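Local coordinates for protein toll (Drosophila melanogaster, PDB 4LXR) that serves as the cell-surface receptor for the cleaved cytokine Spätzle, signalling in innate immunity and in setting dorsal-ventral polarity of the embryo, at residues 57-60 with 61-64; 733-736 with 737-741; 462-466 with 467-471. All coordinates share one frame; numbering follows the deposited sequence.

How the interactions relate
The three contacts are local ones along the chain, a 3-10 turn, a helix and a helix with the loop after it, spaced along the leucine-rich-repeat ectodomain of Toll, and none touches another. Interaction 1 belongs to the N-terminal part, interaction 3 to the helix and loop where LRR 13 passes into LRR 14, and interaction 2 to the second C-terminal cap. Centres of interactions 1 and 3 are 75 Å apart, on opposite sides of the chain's centre; those of 3 and 2 are 70 Å apart, and those of 1 and 2 are 114 Å apart. No other protein chain of the assembly touches any of them. In interaction 1 the side chain of Asp59 is about 8 Å from a bound NAG.

Interaction 1 of 3, residues 57-60 with 61-64; sequences TTDY and QQLP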
loop_
_atom_site.group_PDB
_atom_site.type_symbol
_atom_site.label_atom_id
_atom_site.label_comp_id
_atom_site.label_asym_id
_atom_site.label_seq_id
_atom_site.Cartn_x
_atom_site.Cartn_y
_atom_site.Cartn_z
ATOM N N THR A 57 -45.388 -7.429 24.812
ATOM C CA THR A 57 -45.127 -6.381 25.784
ATOM C C THR A 57 -44.998 -6.939 27.217
ATOM O O THR A 57 -44.282 -6.385 28.054
ATOM C CB THR A 57 -46.210 -5.271 25.662
ATOM O OG1 THR A 57 -45.636 -4.113 25.029
ATOM C CG2 THR A 57 -46.796 -4.908 26.998
ATOM N N THR A 58 -45.665 -8.057 27.489
ATOM C CA THR A 58 -45.513 -8.719 28.785
ATOM C C THR A 58 -44.085 -9.244 29.042
ATOM O O THR A 58 -43.732 -9.529 30.186
ATOM C CB THR A 58 -46.522 -9.876 28.973
ATOM O OG1 THR A 58 -46.141 -10.993 28.159
ATOM C CG2 THR A 58 -47.919 -9.429 28.593
ATOM N N ASP A 59 -43.275 -9.382 27.990
ATOM C CA ASP A 59 -41.898 -9.858 28.154
ATOM C C ASP A 59 -41.048 -8.927 29.029
ATOM O O ASP A 59 -40.047 -9.360 29.604
ATOM C CB ASP A 59 -41.204 -10.060 26.801
ATOM C CG ASP A 59 -41.720 -11.267 26.046
ATOM O OD1 ASP A 59 -42.424 -12.104 26.650
ATOM O OD2 ASP A 59 -41.403 -11.383 24.842
ATOM N N TYR A 60 -41.451 -7.660 29.141
ATOM C CA TYR A 60 -40.747 -6.708 30.010
ATOM C C TYR A 60 -40.684 -7.157 31.477
ATOM O O TYR A 60 -39.934 -6.599 32.275
ATOM C CB TYR A 60 -41.349 -5.301 29.902
ATOM C CG TYR A 60 -40.947 -4.567 28.643
ATOM C CD1 TYR A 60 -39.615 -4.255 28.393
ATOM C CD2 TYR A 60 -41.902 -4.171 27.704
ATOM C CE1 TYR A 60 -39.240 -3.585 27.240
ATOM C CE2 TYR A 60 -41.538 -3.494 26.557
ATOM C CZ TYR A 60 -40.203 -3.203 26.328
ATOM O OH TYR A 60 -39.835 -2.536 25.182
ATOM N N GLN A 61 -41.476 -8.171 31.811
ATOM C CA GLN A 61 -41.479 -8.799 33.124
ATOM C C GLN A 61 -40.139 -9.480 33.403
ATOM O O GLN A 61 -39.775 -9.719 34.558
ATOM C CB GLN A 61 -42.589 -9.845 33.164
ATOM C CG GLN A 61 -43.035 -10.281 34.540
ATOM C CD GLN A 61 -44.219 -11.234 34.471
ATOM O OE1 GLN A 61 -44.612 -11.668 33.384
ATOM N NE2 GLN A 61 -44.797 -11.559 35.628
ATOM N N GLN A 62 -39.406 -9.805 32.344
ATOM C CA GLN A 62 -38.143 -10.514 32.510
ATOM C C GLN A 62 -36.961 -9.557 32.627
ATOM O O GLN A 62 -35.815 -9.974 32.502
ATOM C CB GLN A 62 -37.920 -11.502 31.363
ATOM C CG GLN A 62 -39.017 -12.537 31.242
ATOM C CD GLN A 62 -39.025 -13.230 29.895
ATOM O OE1 GLN A 62 -37.987 -13.662 29.399
ATOM N NE2 GLN A 62 -40.206 -13.341 29.294
ATOM N N LEU A 63 -37.247 -8.275 32.850
ATOM C CA LEU A 63 -36.200 -7.280 33.068
ATOM C C LEU A 63 -35.518 -7.648 34.379
ATOM O O LEU A 63 -36.151 -8.229 35.247
ATOM C CB LEU A 63 -36.823 -5.891 33.211
ATOM C CG LEU A 63 -36.651 -4.717 32.238
ATOM C CD1 LEU A 63 -36.064 -5.074 30.878
ATOM C CD2 LEU A 63 -38.005 -4.008 32.087
ATOM N N PRO A 64 -34.225 -7.316 34.531
ATOM C CA PRO A 64 -33.614 -7.528 35.847
ATOM C C PRO A 64 -34.303 -6.659 36.908
ATOM O O PRO A 64 -34.743 -5.561 36.592
ATOM C CB PRO A 64 -32.163 -7.081 35.635
ATOM C CG PRO A 64 -32.226 -6.121 34.495
ATOM C CD PRO A 64 -33.307 -6.653 33.588
#
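Tyr60 and Leu63 meet because the first torsion of Tyr60 sets CG beside its own backbone N (chi1 -77°), while Leu63, with an unusual chi1 of -114°, turns CD2 back toward the ring. The two side chains then run alongside each other in the same direction, and Tyr60 CD1 comes 4.0 Å from Leu63 CD2, the methyl meeting the ring obliquely. The same methyl, Leu63 CD2, lies 3.2 Å from Tyr60 O, so this branch is packed against the backbone as well as the ring. Asp59 and Gln62 also lie side by side, pointing the same way, their carboxylate and amide planes 64° apart; Asp59 OD1 and Gln62 NE2 stay 3.7 Å from each other. Their polar ends have partners elsewhere: Asp59 OD2 accepts from Thr55 N, and Gln62 OE1 bonds to Thr37 OG1.

The backbone beneath is a 3-10 turn, with bonds that each reach back three residues. Gln61 N donates to Thr58 O (3.1 Å), Gln62 N to Asp59 O (2.8 Å) and Leu63 N to Tyr60 O (3.2 Å). Beyond these bonds the backbone is extended at Leu63 and Pro64.

This turn occupies the connection between strands 47-52 and 70-72 in the N-terminal part of the ectodomain. Tyr60 reaches Ile91 of helix 88-94 and hydrogen-bonds through OH to Met81 O, whereas Leu63 touches Tyr94 of that helix and Phe38 of strand 38-43.

Interaction 2 of 3, residues 733-736 with 737-741; sequences KPLL and LFTQD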
loop_
_atom_site.group_PDB
_atom_site.type_symbol
_atom_site.label_atom_id
_atom_site.label_comp_id
_atom_site.label_asym_id
_atom_site.label_seq_id
_atom_site.Cartn_x
_atom_site.Cartn_y
_atom_site.Cartn_z
ATOM N N LYS A 733 63.021 -49.454 -12.850
ATOM C CA LYS A 733 63.425 -49.126 -11.485
ATOM C C LYS A 733 63.203 -47.651 -11.074
ATOM O O LYS A 733 62.631 -47.415 -10.018
ATOM C CB LYS A 733 64.852 -49.570 -11.196
ATOM C CG LYS A 733 65.205 -49.599 -9.723
ATOM C CD LYS A 733 66.699 -49.350 -9.527
ATOM C CE LYS A 733 67.217 -49.938 -8.231
ATOM N NZ LYS A 733 68.112 -51.113 -8.483
ATOM N N PRO A 734 63.656 -46.667 -11.892
ATOM C CA PRO A 734 63.387 -45.278 -11.499
ATOM C C PRO A 734 61.907 -44.987 -11.325
ATOM O O PRO A 734 61.558 -44.291 -10.375
ATOM C CB PRO A 734 63.949 -44.447 -12.668
ATOM C CG PRO A 734 64.388 -45.424 -13.701
ATOM C CD PRO A 734 64.605 -46.725 -13.019
ATOM N N LEU A 735 61.069 -45.512 -12.219
ATOM C CA LEU A 735 59.625 -45.333 -12.114
ATOM C C LEU A 735 59.092 -45.986 -10.841
ATOM O O LEU A 735 58.248 -45.408 -10.149
ATOM C CB LEU A 735 58.890 -45.864 -13.352
ATOM C CG LEU A 735 57.354 -45.901 -13.270
ATOM C CD1 LEU A 735 56.762 -44.527 -13.015
ATOM C CD2 LEU A 735 56.720 -46.533 -14.492
ATOM N N LEU A 736 59.592 -47.175 -10.519
ATOM C CA LEU A 736 59.143 -47.860 -9.309
ATOM C C LEU A 736 59.495 -47.031 -8.078
ATOM O O LEU A 736 58.637 -46.794 -7.231
ATOM C CB LEU A 736 59.706 -49.291 -9.206
ATOM C CG LEU A 736 59.102 -50.143 -8.080
ATOM C CD1 LEU A 736 57.610 -50.333 -8.304
ATOM C CD2 LEU A 736 59.803 -51.527 -7.878
ATOM N N LEU A 737 60.742 -46.564 -7.993
ATOM C CA LEU A 737 61.165 -45.729 -6.858
ATOM C C LEU A 737 60.395 -44.391 -6.764
ATOM O O LEU A 737 60.053 -43.951 -5.669
ATOM C CB LEU A 737 62.682 -45.486 -6.872
ATOM C CG LEU A 737 63.608 -46.673 -6.560
ATOM C CD1 LEU A 737 65.076 -46.276 -6.790
ATOM C CD2 LEU A 737 63.397 -47.223 -5.144
ATOM N N PHE A 738 60.136 -43.765 -7.911
ATOM C CA PHE A 738 59.319 -42.557 -7.970
ATOM C C PHE A 738 57.957 -42.780 -7.313
ATOM O O PHE A 738 57.575 -42.026 -6.418
ATOM C CB PHE A 738 59.150 -42.075 -9.424
ATOM C CG PHE A 738 58.192 -40.913 -9.585
ATOM C CD1 PHE A 738 58.587 -39.614 -9.283
ATOM C CD2 PHE A 738 56.902 -41.118 -10.064
ATOM C CE1 PHE A 738 57.702 -38.536 -9.439
ATOM C CE2 PHE A 738 56.009 -40.045 -10.225
ATOM C CZ PHE A 738 56.413 -38.754 -9.911
ATOM N N THR A 739 57.247 -43.824 -7.736
ATOM C CA THR A 739 55.910 -44.087 -7.213
ATOM C C THR A 739 55.920 -44.333 -5.705
ATOM O O THR A 739 55.028 -43.870 -4.992
ATOM C CB THR A 739 55.216 -45.274 -7.913
ATOM O OG1 THR A 739 55.913 -46.491 -7.589
ATOM C CG2 THR A 739 55.171 -45.062 -9.432
ATOM N N GLN A 740 56.942 -45.043 -5.235
ATOM C CA GLN A 740 57.070 -45.383 -3.826
ATOM C C GLN A 740 57.256 -44.148 -2.947
ATOM O O GLN A 740 56.766 -44.122 -1.809
ATOM C CB GLN A 740 58.218 -46.393 -3.587
ATOM C CG GLN A 740 58.024 -47.752 -4.254
ATOM C CD GLN A 740 59.206 -48.678 -4.038
ATOM O OE1 GLN A 740 60.279 -48.241 -3.629
ATOM N NE2 GLN A 740 59.009 -49.963 -4.294
ATOM N N ASP A 741 57.957 -43.131 -3.449
ATOM C CA ASP A 741 58.124 -41.921 -2.635
ATOM C C ASP A 741 57.208 -40.747 -3.035
ATOM O O ASP A 741 57.438 -39.608 -2.634
ATOM C CB ASP A 741 59.579 -41.463 -2.597
ATOM C CG ASP A 741 59.914 -40.686 -1.329
ATOM O OD1 ASP A 741 59.270 -40.929 -0.277
ATOM O OD2 ASP A 741 60.837 -39.845 -1.380
#
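Helix 733-740 of the second LRRCT module, the cysteine-rich cap that closes the C-terminal block of leucine-rich repeats, carries this contact between successive turns. Regular i to i+4 bonds join them: Leu737 N to Lys733 O (2.9 Å), Phe738 N to Pro734 O (2.9 Å), Thr739 N to Leu735 O (3.1 Å) and Gln740 N to Leu736 O (3.2 Å). Pro734 lacks an N-H, but its carbonyl still serves the following turn.

Side chains divide the helix into differently employed flanks. Leu735 CD1 touches the Thr739 methyl CG2 at 4.0 Å, the two side chains crossing obliquely; Leu735 also packs on Trp726. Phe738 turns its ring away from the preceding turn toward Leu707 and Leu710 of helix 704-710, and Pro734 meets Leu707 as well. Leu736 faces another neighbour, helix 768-771, where it touches Thr768 and Ile771. The extended chain of Gln740 passes Leu736 at a slant, its NE2 3.8 Å from Leu736 CG, the branch point of the leucine.

Near the C-terminal end, before Asp741 leaves helical geometry, Thr739 returns its hydroxyl to the backbone. With OG1 placed between the backbone N and the carbonyl carbon (chi1 67°), the hydroxyl donates to the carbonyl one turn back. Leu736 O is thus gripped twice, by Gln740 N and by Thr739 OG1, the latter at 2.8 Å and tilted 24° from the carbonyl plane.

Interaction 3 of 3, residues 462-466 with 467-471; sequences YNDWK and NTMLQ
Two asparagine amides make the side-chain hydrogen bond: Asn467 ND2 donates to Asn463 OD1 at 2.9 Å. The chains cross at about a right angle; the acceptor lies in the amide plane of Asn467, yet the donor stands 52° above that of Asn463. Asn463, its CG anti to the backbone N (chi1 174°), also gives ND2 to Asn439 OD1. An alanine in place of Asn467 removes the donor and is likely to leave Asn463 OD1 dependent on a weak bond from Gln437 NE2, the Asn463 amide then held mainly through Asn439.

Among backbone bonds, Asn463 O accepts from Lys466 N and Asn467 N, and Asp464 O from Thr468 N (2.9 Å) and Met469 N (3.0 Å). Asp464 O thus takes two donors in and just after the short helix 463-467 of LRR 13, and Met469 centres an inverse gamma turn leading toward LRR 14. A water bridges Trp465 O (2.6 Å) and Met469 O (2.8 Å).

Apolar and sulfur contacts lie on the buried flank. Met469, extended beyond CG, runs alongside Trp465 in a Met-aromatic contact, SD 4.9 Å from the centroid of the five-membered ring and oblique to it. The methyl Met469 CE comes 3.7 Å from Trp465 CD1 and also meets Asp464 OD2, which bonds to Ser440 OG. Tyr462 CB packs over one face of the indole.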
loop_
_atom_site.group_PDB
_atom_site.type_symbol
_atom_site.label_atom_id
_atom_site.label_comp_id
_atom_site.label_asym_id
_atom_site.label_seq_id
_atom_site.Cartn_x
_atom_site.Cartn_y
_atom_site.Cartn_z
ATOM N N TYR A 462 21.131 9.254 -11.922
ATOM C CA TYR A 462 21.715 10.595 -12.065
ATOM C C TYR A 462 22.563 11.069 -10.888
ATOM O O TYR A 462 22.426 10.579 -9.773
ATOM C CB TYR A 462 20.616 11.629 -12.388
ATOM C CG TYR A 462 20.166 11.550 -13.823
ATOM C CD1 TYR A 462 19.371 10.494 -14.266
ATOM C CD2 TYR A 462 20.562 12.513 -14.749
ATOM C CE1 TYR A 462 18.976 10.404 -15.595
ATOM C CE2 TYR A 462 20.156 12.441 -16.076
ATOM C CZ TYR A 462 19.369 11.382 -16.493
ATOM O OH TYR A 462 18.976 11.306 -17.810
ATOM N N ASN A 463 23.426 12.046 -11.148
ATOM C CA ASN A 463 24.385 12.541 -10.159
ATOM C C ASN A 463 23.752 13.185 -8.930
ATOM O O ASN A 463 24.163 12.917 -7.797
ATOM C CB ASN A 463 25.364 13.526 -10.806
ATOM C CG ASN A 463 26.285 14.183 -9.793
ATOM O OD1 ASN A 463 27.287 13.602 -9.378
ATOM N ND2 ASN A 463 25.947 15.402 -9.386
ATOM N N ASP A 464 22.761 14.043 -9.152
ATOM C CA ASP A 464 22.139 14.755 -8.043
ATOM C C ASP A 464 21.438 13.812 -7.074
ATOM O O ASP A 464 21.367 14.104 -5.882
ATOM C CB ASP A 464 21.174 15.840 -8.537
ATOM C CG ASP A 464 20.210 15.330 -9.588
ATOM O OD1 ASP A 464 20.672 14.695 -10.568
ATOM O OD2 ASP A 464 18.992 15.569 -9.431
ATOM N N TRP A 465 20.934 12.683 -7.575
ATOM C CA TRP A 465 20.214 11.740 -6.713
ATOM C C TRP A 465 21.175 11.129 -5.701
ATOM O O TRP A 465 20.782 10.767 -4.590
ATOM C CB TRP A 465 19.526 10.630 -7.522
ATOM C CG TRP A 465 18.552 11.120 -8.572
ATOM C CD1 TRP A 465 18.019 12.372 -8.680
ATOM C CD2 TRP A 465 18.012 10.360 -9.663
ATOM N NE1 TRP A 465 17.189 12.442 -9.774
ATOM C CE2 TRP A 465 17.166 11.218 -10.392
ATOM C CE3 TRP A 465 18.167 9.040 -10.095
ATOM C CZ2 TRP A 465 16.477 10.799 -11.532
ATOM C CZ3 TRP A 465 17.489 8.624 -11.233
ATOM C CH2 TRP A 465 16.650 9.499 -11.934
ATOM N N LYS A 466 22.442 11.019 -6.089
ATOM C CA LYS A 466 23.444 10.411 -5.221
ATOM C C LYS A 466 24.118 11.445 -4.331
ATOM O O LYS A 466 24.437 11.169 -3.175
ATOM C CB LYS A 466 24.523 9.697 -6.049
ATOM C CG LYS A 466 24.067 8.462 -6.814
ATOM C CD LYS A 466 25.239 7.855 -7.588
ATOM C CE LYS A 466 25.789 8.861 -8.594
ATOM N NZ LYS A 466 26.767 8.293 -9.544
ATOM N N ASN A 467 24.355 12.633 -4.879
ATOM C CA ASN A 467 25.285 13.564 -4.250
ATOM C C ASN A 467 24.686 14.889 -3.806
ATOM O O ASN A 467 25.294 15.604 -3.009
ATOM C CB ASN A 467 26.473 13.819 -5.176
ATOM C CG ASN A 467 27.245 12.552 -5.484
ATOM O OD1 ASN A 467 27.560 11.768 -4.585
ATOM N ND2 ASN A 467 27.547 12.340 -6.761
ATOM N N THR A 468 23.498 15.215 -4.303
ATOM C CA THR A 468 22.897 16.501 -3.985
ATOM C C THR A 468 21.732 16.322 -3.018
ATOM O O THR A 468 21.507 17.150 -2.147
ATOM C CB THR A 468 22.433 17.240 -5.260
ATOM O OG1 THR A 468 23.525 17.346 -6.180
ATOM C CG2 THR A 468 21.932 18.637 -4.924
ATOM N N MET A 469 20.998 15.227 -3.164
ATOM C CA MET A 469 19.855 14.970 -2.298
ATOM C C MET A 469 20.293 14.217 -1.060
ATOM O O MET A 469 20.187 12.989 -0.990
ATOM C CB MET A 469 18.784 14.187 -3.049
ATOM C CG MET A 469 18.307 14.912 -4.280
ATOM S SD MET A 469 17.081 13.980 -5.198
ATOM C CE MET A 469 16.744 15.135 -6.539
ATOM N N LEU A 470 20.777 14.966 -0.077
ATOM C CA LEU A 470 21.392 14.367 1.098
ATOM C C LEU A 470 20.348 13.937 2.123
ATOM O O LEU A 470 20.672 13.278 3.112
ATOM C CB LEU A 470 22.394 15.338 1.718
ATOM C CG LEU A 470 23.864 15.143 1.330
ATOM C CD1 LEU A 470 24.013 14.638 -0.095
ATOM C CD2 LEU A 470 24.626 16.446 1.517
ATOM N N GLN A 471 19.094 14.298 1.867
ATOM C CA GLN A 471 18.002 13.961 2.780
ATOM C C GLN A 471 17.042 12.925 2.180
ATOM O O GLN A 471 16.062 12.548 2.818
ATOM C CB GLN A 471 17.236 15.227 3.189
ATOM C CG GLN A 471 18.076 16.277 3.911
ATOM C CD GLN A 471 18.395 15.884 5.340
ATOM O OE1 GLN A 471 17.500 15.556 6.120
ATOM N NE2 GLN A 471 19.677 15.908 5.692
HETATM O O HOH W 1 21.273 10.616 -2.037
#